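Local coordinates for hypothetical multiheme protein (Ignicoccus hospitalis KIN4/I, PDB 4QO5) that is of unknown function but binds eight c-type hemes in each chain as a membrane-associated cytochrome, and so probably takes part in electron transfer, at residues F317-M325 against P364-D372; H255-Y266 against A277-A285. One frame throughout, in Å; residues are numbered along the deposited sequence.

Interaction 1 (F317-M325 against P364-D372). With HEC (heme c), chain E.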
loop_
_atom_site.group_PDB
_atom_site.type_symbol
_atom_site.label_atom_id
_atom_site.label_comp_id
_atom_site.label_asym_id
_atom_site.label_seq_id
_atom_site.Cartn_x
_atom_site.Cartn_y
_atom_site.Cartn_z
ATOM N N PHE A 317 -7.122 -7.060 -19.016
ATOM C CA PHE A 317 -6.736 -8.286 -18.332
ATOM C C PHE A 317 -6.418 -9.340 -19.386
ATOM O O PHE A 317 -7.316 -9.829 -20.084
ATOM C CB PHE A 317 -7.904 -8.747 -17.452
ATOM C CG PHE A 317 -7.565 -9.824 -16.460
ATOM C CD1 PHE A 317 -7.902 -11.143 -16.716
ATOM C CD2 PHE A 317 -6.973 -9.512 -15.243
ATOM C CE1 PHE A 317 -7.632 -12.142 -15.808
ATOM C CE2 PHE A 317 -6.699 -10.509 -14.321
ATOM C CZ PHE A 317 -7.034 -11.829 -14.598
ATOM N N GLY A 318 -5.147 -9.701 -19.500
ATOM C CA GLY A 318 -4.702 -10.559 -20.589
ATOM C C GLY A 318 -5.144 -12.006 -20.447
ATOM O O GLY A 318 -4.956 -12.638 -19.393
ATOM N N LEU A 319 -5.740 -12.545 -21.506
ATOM C CA LEU A 319 -6.140 -13.948 -21.487
ATOM C C LEU A 319 -5.759 -14.692 -22.768
ATOM O O LEU A 319 -6.643 -15.181 -23.477
ATOM C CB LEU A 319 -7.648 -14.047 -21.248
ATOM C CG LEU A 319 -8.109 -13.477 -19.900
ATOM C CD1 LEU A 319 -9.629 -13.288 -19.861
ATOM C CD2 LEU A 319 -7.626 -14.366 -18.738
ATOM N N ILE A 320 -4.463 -14.782 -23.081
ATOM C CA ILE A 320 -3.371 -14.232 -22.265
ATOM C C ILE A 320 -2.969 -12.834 -22.764
ATOM O O ILE A 320 -2.206 -12.126 -22.102
ATOM C CB ILE A 320 -2.141 -15.146 -22.316
ATOM C CG1 ILE A 320 -1.615 -15.213 -23.754
ATOM C CG2 ILE A 320 -2.485 -16.535 -21.752
ATOM C CD1 ILE A 320 -0.345 -16.017 -23.924
ATOM N N TYR A 321 -3.504 -12.446 -23.922
ATOM C CA TYR A 321 -3.288 -11.107 -24.485
ATOM C C TYR A 321 -4.474 -10.186 -24.197
ATOM O O TYR A 321 -5.587 -10.661 -23.979
ATOM C CB TYR A 321 -3.088 -11.207 -25.997
ATOM C CG TYR A 321 -1.993 -12.178 -26.381
ATOM C CD1 TYR A 321 -0.652 -11.841 -26.208
ATOM C CD2 TYR A 321 -2.295 -13.435 -26.877
ATOM C CE1 TYR A 321 0.350 -12.729 -26.546
ATOM C CE2 TYR A 321 -1.299 -14.330 -27.214
ATOM C CZ TYR A 321 0.027 -13.969 -27.040
ATOM O OH TYR A 321 1.033 -14.856 -27.372
ATOM N N ALA A 322 -4.236 -8.877 -24.215
ATOM C CA ALA A 322 -5.317 -7.902 -24.155
ATOM C C ALA A 322 -6.079 -8.009 -25.481
ATOM O O ALA A 322 -5.478 -8.223 -26.541
ATOM C CB ALA A 322 -4.770 -6.490 -23.959
ATOM N N HIS A 323 -7.396 -7.862 -25.415
ATOM C CA HIS A 323 -8.253 -8.194 -26.557
ATOM C C HIS A 323 -9.527 -7.356 -26.541
ATOM O O HIS A 323 -9.916 -6.851 -25.510
ATOM C CB HIS A 323 -8.615 -9.670 -26.492
ATOM C CG HIS A 323 -9.178 -10.090 -25.172
ATOM N ND1 HIS A 323 -8.382 -10.352 -24.078
ATOM C CD2 HIS A 323 -10.455 -10.287 -24.763
ATOM C CE1 HIS A 323 -9.143 -10.698 -23.054
ATOM N NE2 HIS A 323 -10.405 -10.666 -23.442
ATOM N N PRO A 324 -10.204 -7.227 -27.702
ATOM C CA PRO A 324 -11.447 -6.447 -27.660
ATOM C C PRO A 324 -12.430 -7.049 -26.656
ATOM O O PRO A 324 -12.424 -8.264 -26.438
ATOM C CB PRO A 324 -11.989 -6.569 -29.098
ATOM C CG PRO A 324 -10.771 -6.825 -29.935
ATOM C CD PRO A 324 -9.843 -7.647 -29.063
ATOM N N MET A 325 -13.243 -6.211 -26.025
ATOM C CA MET A 325 -14.139 -6.685 -24.968
ATOM C C MET A 325 -15.118 -7.758 -25.481
ATOM O O MET A 325 -15.670 -7.628 -26.564
ATOM C CB MET A 325 -14.915 -5.491 -24.403
ATOM C CG MET A 325 -15.601 -5.747 -23.089
ATOM S SD MET A 325 -14.359 -6.010 -21.799
ATOM C CE MET A 325 -15.367 -6.823 -20.559
ATOM N N PRO A 364 -11.011 -22.491 -24.588
ATOM C CA PRO A 364 -12.019 -21.559 -24.068
ATOM C C PRO A 364 -11.371 -20.243 -23.635
ATOM O O PRO A 364 -11.264 -19.949 -22.445
ATOM C CB PRO A 364 -12.598 -22.310 -22.866
ATOM C CG PRO A 364 -11.483 -23.156 -22.388
ATOM C CD PRO A 364 -10.670 -23.540 -23.611
ATOM N N MET A 365 -10.927 -19.470 -24.618
ATOM C CA MET A 365 -10.243 -18.205 -24.383
ATOM C C MET A 365 -10.735 -17.211 -25.422
ATOM O O MET A 365 -11.320 -17.621 -26.431
ATOM C CB MET A 365 -8.735 -18.409 -24.480
ATOM C CG MET A 365 -8.165 -19.149 -23.263
ATOM S SD MET A 365 -6.511 -19.767 -23.571
ATOM C CE MET A 365 -5.568 -18.256 -23.406
ATOM N N PRO A 366 -10.543 -15.906 -25.169
ATOM C CA PRO A 366 -11.068 -14.897 -26.097
ATOM C C PRO A 366 -10.186 -14.678 -27.315
ATOM O O PRO A 366 -10.647 -14.148 -28.337
ATOM C CB PRO A 366 -11.123 -13.624 -25.242
ATOM C CG PRO A 366 -10.125 -13.849 -24.138
ATOM C CD PRO A 366 -10.109 -15.322 -23.880
ATOM N N ILE A 367 -8.927 -15.087 -27.209
ATOM C CA ILE A 367 -7.947 -14.790 -28.247
ATOM C C ILE A 367 -6.968 -15.965 -28.368
ATOM O O ILE A 367 -6.743 -16.696 -27.395
ATOM C CB ILE A 367 -7.233 -13.439 -27.917
ATOM C CG1 ILE A 367 -6.378 -12.942 -29.085
ATOM C CG2 ILE A 367 -6.443 -13.533 -26.590
ATOM C CD1 ILE A 367 -5.875 -11.504 -28.905
ATOM N N SER A 368 -6.407 -16.161 -29.557
ATOM C CA SER A 368 -5.470 -17.258 -29.804
ATOM C C SER A 368 -4.157 -17.083 -29.029
ATOM O O SER A 368 -3.883 -16.010 -28.487
ATOM C CB SER A 368 -5.175 -17.373 -31.295
ATOM O OG SER A 368 -4.735 -16.133 -31.829
ATOM N N LEU A 369 -3.347 -18.138 -28.991
ATOM C CA LEU A 369 -2.095 -18.118 -28.229
ATOM C C LEU A 369 -0.985 -17.387 -28.966
ATOM O O LEU A 369 0.010 -16.972 -28.366
ATOM C CB LEU A 369 -1.640 -19.543 -27.916
ATOM C CG LEU A 369 -2.608 -20.372 -27.076
ATOM C CD1 LEU A 369 -2.060 -21.777 -26.867
ATOM C CD2 LEU A 369 -2.897 -19.698 -25.735
ATOM N N ALA A 370 -1.151 -17.245 -30.275
ATOM C CA ALA A 370 -0.156 -16.578 -31.099
ATOM C C ALA A 370 -0.863 -15.958 -32.293
ATOM O O ALA A 370 -1.906 -16.456 -32.720
ATOM C CB ALA A 370 0.893 -17.581 -31.564
ATOM N N PRO A 371 -0.308 -14.864 -32.837
ATOM C CA PRO A 371 -0.915 -14.313 -34.051
ATOM C C PRO A 371 -0.577 -15.187 -35.254
ATOM O O PRO A 371 0.275 -16.068 -35.148
ATOM C CB PRO A 371 -0.256 -12.938 -34.174
ATOM C CG PRO A 371 1.060 -13.082 -33.473
ATOM C CD PRO A 371 0.844 -14.070 -32.369
ATOM N N ASP A 372 -1.246 -14.969 -36.380
ATOM C CA ASP A 372 -0.890 -15.683 -37.598
ATOM C C ASP A 372 0.305 -14.964 -38.210
ATOM O O ASP A 372 0.267 -13.753 -38.413
ATOM C CB ASP A 372 -2.071 -15.720 -38.565
ATOM C CG ASP A 372 -1.847 -16.665 -39.737
ATOM O OD1 ASP A 372 -0.680 -16.947 -40.088
ATOM O OD2 ASP A 372 -2.855 -17.144 -40.298
HETATM FE FE HEC E . -9.457 -13.237 -10.462
HETATM C CHA HEC E . -10.605 -11.826 -13.431
HETATM C CHB HEC E . -8.428 -15.968 -12.248
HETATM C CHC HEC E . -8.113 -14.614 -7.609
HETATM C CHD HEC E . -9.975 -10.309 -8.824
HETATM N NA HEC E . -9.471 -13.745 -12.462
HETATM C C1A HEC E . -10.089 -13.094 -13.503
HETATM C C2A HEC E . -10.091 -13.972 -14.656
HETATM C C3A HEC E . -9.477 -15.099 -14.301
HETATM C C4A HEC E . -9.074 -14.977 -12.929
HETATM C CMA HEC E . -9.186 -16.358 -15.142
HETATM C CAA HEC E . -10.712 -13.668 -16.040
HETATM C CBA HEC E . -12.051 -14.414 -16.035
HETATM C CGA HEC E . -12.877 -14.153 -17.275
HETATM O O1A HEC E . -13.074 -15.099 -18.083
HETATM O O2A HEC E . -13.338 -13.002 -17.452
HETATM N NB HEC E . -8.509 -14.937 -10.039
HETATM C C1B HEC E . -8.137 -15.932 -10.910
HETATM C C2B HEC E . -7.487 -16.993 -10.187
HETATM C C3B HEC E . -7.339 -16.570 -8.925
HETATM C C4B HEC E . -8.035 -15.312 -8.792
HETATM C CMB HEC E . -6.871 -18.236 -10.876
HETATM C CAB HEC E . -6.639 -17.185 -7.691
HETATM C CBB HEC E . -5.533 -18.245 -7.879
HETATM N NC HEC E . -9.046 -12.622 -8.608
HETATM C C1C HEC E . -8.598 -13.338 -7.521
HETATM C C2C HEC E . -8.881 -12.586 -6.314
HETATM C C3C HEC E . -9.230 -11.369 -6.757
HETATM C C4C HEC E . -9.452 -11.395 -8.154
HETATM C CMC HEC E . -8.333 -13.022 -4.930
HETATM C CAC HEC E . -9.555 -10.028 -6.123
HETATM C CBC HEC E . -8.400 -9.596 -5.169
HETATM N ND HEC E . -10.185 -11.369 -11.031
HETATM C C1D HEC E . -10.284 -10.291 -10.169
HETATM C C2D HEC E . -10.727 -9.139 -10.907
HETATM C C3D HEC E . -10.908 -9.602 -12.345
HETATM C C4D HEC E . -10.552 -10.998 -12.331
HETATM C CMD HEC E . -10.966 -7.732 -10.352
HETATM C CAD HEC E . -11.338 -8.755 -13.567
HETATM C CBD HEC E . -10.125 -7.924 -13.973
HETATM C CGD HEC E . -10.353 -7.224 -15.286
HETATM O O1D HEC E . -9.601 -6.260 -15.570
HETATM O O2D HEC E . -11.271 -7.613 -16.040
HETATM O O HOH W 1 -4.467 -16.335 -25.633
HETATM O O HOH W 2 -7.205 -12.193 -10.876
#
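His323 meets Pro366 because its first torsion (chi1 52°) sets CG between the backbone N and the carbonyl carbon, folding the imidazole over the proline ring of the other segment; Tyr321, with CG anti to the carbonyl carbon (chi1 -54°), carries its phenol across to Leu369. Pro366 CG sits over one face of the imidazole, 3.5 Å from the ring centroid, a CH-pi contact shifted toward the NE2 rim. The ring cannot easily swing away, since His323 ND1 donates to Tyr321 O at 2.8 Å, almost straight and in the carbonyl plane; the same oxygen also accepts from Leu319 N, so two donors of 317-325 converge on it. At the far end Tyr321 OH donates to Leu369 O at 2.6 Å, reaching it from above the carbonyl plane. Between them, Ile367 CD1 lies 4.0 Å from Tyr321 CB, the two side chains crossing at about a right angle. Met365, bent at its thioether, lays CE 3.9 Å from Ile320 CG2. A water accepts from Ile320 N and lies 2.9 Å from Ile367 O, bridging the two backbones. Strand 323-324 pairs antiparallel with 314-315, so this buried packing joins a two-stranded sheet to the 364-372 loop, while Phe317 lies over a heme c near its CHA. Held by these bonds and the CH-pi face, the imidazole and the phenol have little rotational freedom.

Interaction 2 (H255-Y266 against A277-A285). With HEC (heme c), chain I.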
loop_
_atom_site.group_PDB
_atom_site.type_symbol
_atom_site.label_atom_id
_atom_site.label_comp_id
_atom_site.label_asym_id
_atom_site.label_seq_id
_atom_site.Cartn_x
_atom_site.Cartn_y
_atom_site.Cartn_z
ATOM N N HIS A 255 -5.507 12.050 -10.049
ATOM C CA HIS A 255 -6.921 11.993 -9.703
ATOM C C HIS A 255 -7.072 11.537 -8.252
ATOM O O HIS A 255 -7.825 12.125 -7.479
ATOM C CB HIS A 255 -7.644 10.964 -10.551
ATOM C CG HIS A 255 -7.677 11.303 -12.003
ATOM N ND1 HIS A 255 -7.551 10.351 -12.987
ATOM C CD2 HIS A 255 -7.808 12.489 -12.636
ATOM C CE1 HIS A 255 -7.605 10.934 -14.170
ATOM N NE2 HIS A 255 -7.776 12.223 -13.981
ATOM N N GLY A 256 -6.349 10.483 -7.910
ATOM C CA GLY A 256 -6.386 9.934 -6.549
ATOM C C GLY A 256 -5.824 10.865 -5.481
ATOM O O GLY A 256 -6.449 11.057 -4.427
ATOM N N ASN A 257 -4.654 11.463 -5.752
ATOM C CA ASN A 257 -4.030 12.378 -4.802
ATOM C C ASN A 257 -5.005 13.485 -4.449
ATOM O O ASN A 257 -5.190 13.814 -3.283
ATOM C CB ASN A 257 -2.781 13.051 -5.397
ATOM C CG ASN A 257 -1.750 12.065 -5.916
ATOM O OD1 ASN A 257 -1.736 10.887 -5.556
ATOM N ND2 ASN A 257 -0.850 12.564 -6.745
ATOM N N ILE A 258 -5.608 14.084 -5.479
ATOM C CA ILE A 258 -6.529 15.198 -5.283
ATOM C C ILE A 258 -7.800 14.757 -4.534
ATOM O O ILE A 258 -8.292 15.467 -3.649
ATOM C CB ILE A 258 -6.909 15.826 -6.644
ATOM C CG1 ILE A 258 -5.681 16.483 -7.271
ATOM C CG2 ILE A 258 -7.990 16.874 -6.471
ATOM C CD1 ILE A 258 -5.896 16.830 -8.757
ATOM N N TRP A 259 -8.326 13.594 -4.893
ATOM C CA TRP A 259 -9.542 13.108 -4.256
ATOM C C TRP A 259 -9.310 12.928 -2.751
ATOM O O TRP A 259 -10.118 13.385 -1.938
ATOM C CB TRP A 259 -10.015 11.800 -4.882
ATOM C CG TRP A 259 -11.356 11.373 -4.343
ATOM C CD1 TRP A 259 -12.581 11.690 -4.862
ATOM C CD2 TRP A 259 -11.608 10.566 -3.176
ATOM N NE1 TRP A 259 -13.572 11.140 -4.091
ATOM C CE2 TRP A 259 -13.008 10.435 -3.060
ATOM C CE3 TRP A 259 -10.787 9.939 -2.231
ATOM C CZ2 TRP A 259 -13.615 9.699 -2.031
ATOM C CZ3 TRP A 259 -11.397 9.194 -1.195
ATOM C CH2 TRP A 259 -12.794 9.101 -1.107
ATOM N N PHE A 260 -8.191 12.308 -2.385
ATOM C CA PHE A 260 -7.888 12.105 -0.954
ATOM C C PHE A 260 -7.943 13.410 -0.155
ATOM O O PHE A 260 -8.474 13.431 0.965
ATOM C CB PHE A 260 -6.541 11.395 -0.752
ATOM C CG PHE A 260 -6.569 9.935 -1.107
ATOM C CD1 PHE A 260 -7.544 9.096 -0.584
ATOM C CD2 PHE A 260 -5.617 9.397 -1.943
ATOM C CE1 PHE A 260 -7.570 7.740 -0.903
ATOM C CE2 PHE A 260 -5.639 8.055 -2.272
ATOM C CZ PHE A 260 -6.616 7.221 -1.752
ATOM N N MET A 261 -7.408 14.498 -0.723
ATOM C CA MET A 261 -7.372 15.764 -0.002
ATOM C C MET A 261 -8.607 16.654 -0.145
ATOM O O MET A 261 -8.878 17.471 0.741
ATOM C CB MET A 261 -6.124 16.578 -0.377
ATOM C CG MET A 261 -4.828 15.964 0.088
ATOM S SD MET A 261 -4.811 15.568 1.862
ATOM C CE MET A 261 -5.173 17.151 2.594
ATOM N N HIS A 262 -9.342 16.531 -1.251
ATOM C CA HIS A 262 -10.475 17.429 -1.511
ATOM C C HIS A 262 -11.874 16.817 -1.338
ATOM O O HIS A 262 -12.857 17.552 -1.299
ATOM C CB HIS A 262 -10.373 18.043 -2.923
ATOM C CG HIS A 262 -9.419 19.187 -3.009
ATOM N ND1 HIS A 262 -9.200 19.894 -4.173
ATOM C CD2 HIS A 262 -8.618 19.756 -2.067
ATOM C CE1 HIS A 262 -8.314 20.848 -3.947
ATOM N NE2 HIS A 262 -7.941 20.781 -2.678
ATOM N N HIS A 263 -11.985 15.500 -1.185
ATOM C CA HIS A 263 -13.327 14.887 -1.208
ATOM C C HIS A 263 -14.213 15.291 -0.025
ATOM O O HIS A 263 -15.424 15.142 -0.078
ATOM C CB HIS A 263 -13.274 13.364 -1.366
ATOM C CG HIS A 263 -12.970 12.627 -0.100
ATOM N ND1 HIS A 263 -11.685 12.376 0.330
ATOM C CD2 HIS A 263 -13.793 12.060 0.817
ATOM C CE1 HIS A 263 -11.729 11.697 1.464
ATOM N NE2 HIS A 263 -12.994 11.493 1.780
ATOM N N LYS A 264 -13.600 15.824 1.030
ATOM C CA LYS A 264 -14.356 16.340 2.156
ATOM C C LYS A 264 -15.236 17.522 1.754
ATOM O O LYS A 264 -16.195 17.861 2.455
ATOM C CB LYS A 264 -13.414 16.746 3.300
ATOM C CG LYS A 264 -12.477 17.892 2.950
ATOM C CD LYS A 264 -11.656 18.331 4.166
ATOM C CE LYS A 264 -10.836 19.578 3.875
ATOM N NZ LYS A 264 -9.733 19.355 2.895
ATOM N N LYS A 265 -14.929 18.148 0.619
ATOM C CA LYS A 265 -15.748 19.258 0.146
ATOM C C LYS A 265 -16.573 18.872 -1.087
ATOM O O LYS A 265 -17.230 19.716 -1.687
ATOM C CB LYS A 265 -14.898 20.521 -0.102
ATOM C CG LYS A 265 -13.790 20.392 -1.151
ATOM C CD LYS A 265 -12.691 21.453 -0.993
ATOM C CE LYS A 265 -11.669 21.035 0.063
ATOM N NZ LYS A 265 -10.579 22.032 0.248
ATOM N N TYR A 266 -16.541 17.594 -1.451
ATOM C CA TYR A 266 -17.377 17.088 -2.542
ATOM C C TYR A 266 -18.755 16.681 -2.039
ATOM O O TYR A 266 -18.928 16.314 -0.864
ATOM C CB TYR A 266 -16.739 15.860 -3.219
ATOM C CG TYR A 266 -15.410 16.081 -3.926
ATOM C CD1 TYR A 266 -14.890 17.350 -4.124
ATOM C CD2 TYR A 266 -14.678 14.993 -4.393
ATOM C CE1 TYR A 266 -13.670 17.528 -4.764
ATOM C CE2 TYR A 266 -13.474 15.160 -5.025
ATOM C CZ TYR A 266 -12.968 16.417 -5.206
ATOM O OH TYR A 266 -11.758 16.561 -5.839
ATOM N N ALA A 277 -19.561 20.616 -10.068
ATOM C CA ALA A 277 -20.470 21.065 -9.021
ATOM C C ALA A 277 -20.352 20.166 -7.781
ATOM O O ALA A 277 -20.353 20.667 -6.651
ATOM C CB ALA A 277 -21.912 21.085 -9.531
ATOM N N ASP A 278 -20.234 18.855 -8.011
ATOM C CA ASP A 278 -20.227 17.844 -6.930
ATOM C C ASP A 278 -18.837 17.290 -6.635
ATOM O O ASP A 278 -18.595 16.780 -5.546
ATOM C CB ASP A 278 -21.165 16.659 -7.268
ATOM C CG ASP A 278 -22.623 17.053 -7.307
ATOM O OD1 ASP A 278 -22.988 18.050 -6.636
ATOM O OD2 ASP A 278 -23.413 16.344 -7.988
ATOM N N PHE A 279 -17.931 17.361 -7.604
ATOM C CA PHE A 279 -16.590 16.795 -7.431
ATOM C C PHE A 279 -15.642 17.302 -8.515
ATOM O O PHE A 279 -16.085 17.628 -9.613
ATOM C CB PHE A 279 -16.669 15.259 -7.446
ATOM C CG PHE A 279 -17.079 14.670 -8.781
ATOM C CD1 PHE A 279 -18.418 14.506 -9.111
ATOM C CD2 PHE A 279 -16.114 14.256 -9.690
ATOM C CE1 PHE A 279 -18.793 13.962 -10.355
ATOM C CE2 PHE A 279 -16.472 13.711 -10.908
ATOM C CZ PHE A 279 -17.820 13.546 -11.236
ATOM N N THR A 280 -14.347 17.378 -8.209
ATOM C CA THR A 280 -13.358 17.881 -9.163
ATOM C C THR A 280 -12.278 16.842 -9.473
ATOM O O THR A 280 -11.347 17.121 -10.218
ATOM C CB THR A 280 -12.695 19.177 -8.662
ATOM O OG1 THR A 280 -12.325 19.017 -7.289
ATOM C CG2 THR A 280 -13.669 20.345 -8.780
ATOM N N ALA A 281 -12.407 15.650 -8.894
ATOM C CA ALA A 281 -11.503 14.535 -9.206
ATOM C C ALA A 281 -12.346 13.270 -9.262
ATOM O O ALA A 281 -13.184 13.056 -8.398
ATOM C CB ALA A 281 -10.392 14.388 -8.123
ATOM N N PRO A 282 -12.103 12.418 -10.270
ATOM C CA PRO A 282 -12.919 11.217 -10.513
ATOM C C PRO A 282 -12.491 10.008 -9.674
ATOM O O PRO A 282 -11.293 9.803 -9.448
ATOM C CB PRO A 282 -12.651 10.930 -11.985
ATOM C CG PRO A 282 -11.216 11.402 -12.178
ATOM C CD PRO A 282 -11.062 12.604 -11.298
ATOM N N THR A 283 -13.466 9.234 -9.207
ATOM C CA THR A 283 -13.206 7.935 -8.607
ATOM C C THR A 283 -13.573 6.825 -9.582
ATOM O O THR A 283 -14.023 7.092 -10.703
ATOM C CB THR A 283 -14.061 7.708 -7.348
ATOM O OG1 THR A 283 -15.456 7.704 -7.702
ATOM C CG2 THR A 283 -13.790 8.783 -6.307
ATOM N N CYS A 284 -13.412 5.582 -9.137
ATOM C CA CYS A 284 -13.757 4.426 -9.968
ATOM C C CYS A 284 -15.155 4.561 -10.543
ATOM O O CYS A 284 -15.353 4.398 -11.744
ATOM C CB CYS A 284 -13.719 3.145 -9.153
ATOM S SG CYS A 284 -12.530 3.140 -7.818
ATOM N N ALA A 285 -16.128 4.858 -9.689
ATOM C CA ALA A 285 -17.523 4.949 -10.149
ATOM C C ALA A 285 -17.702 6.037 -11.209
ATOM O O ALA A 285 -18.454 5.856 -12.165
ATOM C CB ALA A 285 -18.458 5.199 -8.990
HETATM FE FE HEC I . -7.969 13.807 -15.402
HETATM C CHA HEC I . -4.954 14.909 -14.243
HETATM C CHB HEC I . -6.377 12.160 -17.987
HETATM C CHC HEC I . -10.894 12.330 -16.320
HETATM C CHD HEC I . -9.620 15.967 -13.408
HETATM N NA HEC I . -6.055 13.566 -15.973
HETATM C C1A HEC I . -4.930 14.096 -15.345
HETATM C C2A HEC I . -3.741 13.639 -16.040
HETATM C C3A HEC I . -4.157 12.900 -17.075
HETATM C C4A HEC I . -5.595 12.833 -17.055
HETATM C CMA HEC I . -3.258 12.192 -18.105
HETATM C CAA HEC I . -2.255 13.977 -15.695
HETATM C CBA HEC I . -1.683 12.885 -14.774
HETATM C CGA HEC I . -0.171 12.913 -14.697
HETATM O O1A HEC I . 0.466 13.650 -15.488
HETATM O O2A HEC I . 0.406 12.183 -13.845
HETATM N NB HEC I . -8.545 12.531 -16.898
HETATM C C1B HEC I . -7.692 11.869 -17.765
HETATM C C2B HEC I . -8.410 10.811 -18.418
HETATM C C3B HEC I . -9.665 10.829 -17.931
HETATM C C4B HEC I . -9.767 11.932 -17.000
HETATM C CMB HEC I . -7.686 9.885 -19.430
HETATM C CAB HEC I . -10.878 9.873 -18.146
HETATM C CBB HEC I . -10.569 8.455 -18.708
HETATM N NC HEC I . -9.839 14.108 -14.988
HETATM C C1C HEC I . -10.924 13.361 -15.413
HETATM C C2C HEC I . -12.139 13.932 -14.881
HETATM C C3C HEC I . -11.725 14.772 -13.920
HETATM C C4C HEC I . -10.318 15.012 -14.091
HETATM C CMC HEC I . -13.475 13.144 -14.999
HETATM C CAC HEC I . -12.430 15.640 -12.853
HETATM C CBC HEC I . -13.705 15.052 -12.223
HETATM N ND HEC I . -7.387 15.213 -14.059
HETATM C C1D HEC I . -8.264 16.039 -13.356
HETATM C C2D HEC I . -7.523 16.973 -12.550
HETATM C C3D HEC I . -6.081 16.625 -12.817
HETATM C C4D HEC I . -6.078 15.535 -13.750
HETATM C CMD HEC I . -8.091 18.067 -11.624
HETATM C CAD HEC I . -4.845 17.306 -12.203
HETATM C CBD HEC I . -4.262 18.224 -13.277
HETATM C CGD HEC I . -2.766 18.361 -13.070
HETATM O O1D HEC I . -2.015 17.444 -13.500
HETATM O O2D HEC I . -2.308 19.387 -12.501
HETATM O O HOH W 3 -10.544 20.778 -6.540
#
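His255 and Ala281 approach to 5.3 Å between CA atoms, and Tyr266 and Phe279 to 5.0 Å, so the irregular 277-283 chain runs back along helix 254-262 and the 3-10 turn after it, before Thr283 takes the N-cap position of helix 284-288. His255 NE2 binds the iron of heme c at 2.1 Å; His411 is the other axial ligand. Pro282 CG stands over a face of the His255 imidazole, 3.7 Å from its centroid, while Pro282 CD rests on the porphyrin. Ala281 CB packs against Ile258 CG2. Trp259, its CG anti to the backbone N (chi1 -173°), turns the pyrrole face of the indole to Thr283 CG2, with His263 CB on the opposite face; its buried NE1 has no partner. The Tyr266 ring is sandwiched between His263 CA and Phe279 CA, the latter 3.8 Å from the centroid. Its OH and Thr280 OG1 are 2.9 Å apart, a hydrogen bond, and a water joins Thr280 OG1 to His262 ND1. His262 NE2 is hydrogen-bonded to Asp225 of the second subunit. Iron coordination fixes NE2, Pro282 probably limits rotation of the imidazole, and a polar network links the heme wall to the subunit interface.

How the interactions relate
From the N terminus, interaction 2 comes first: 255-266 and 277-285 are joined by a ten-residue connection without helix or strand, a short loop closed as the chain enters helix 284-288. The chain then passes through strands 292-293, 300-302 and 314-315 to reach 317-325, where interaction 1 opens; it closes after 38 further residues, including helix 341-349, at 364-372. The two loops are in series and neither nests nor crosses. The centres of interactions 1 and 2 lie about 35 Å apart. Interaction 2 ties a heme-ligand helix to the multiheme core and the subunit interface, whereas interaction 1 joins strand 323-324 and the loop before it to the loop after strand 362-363, beside helices 413-447 and 464-485.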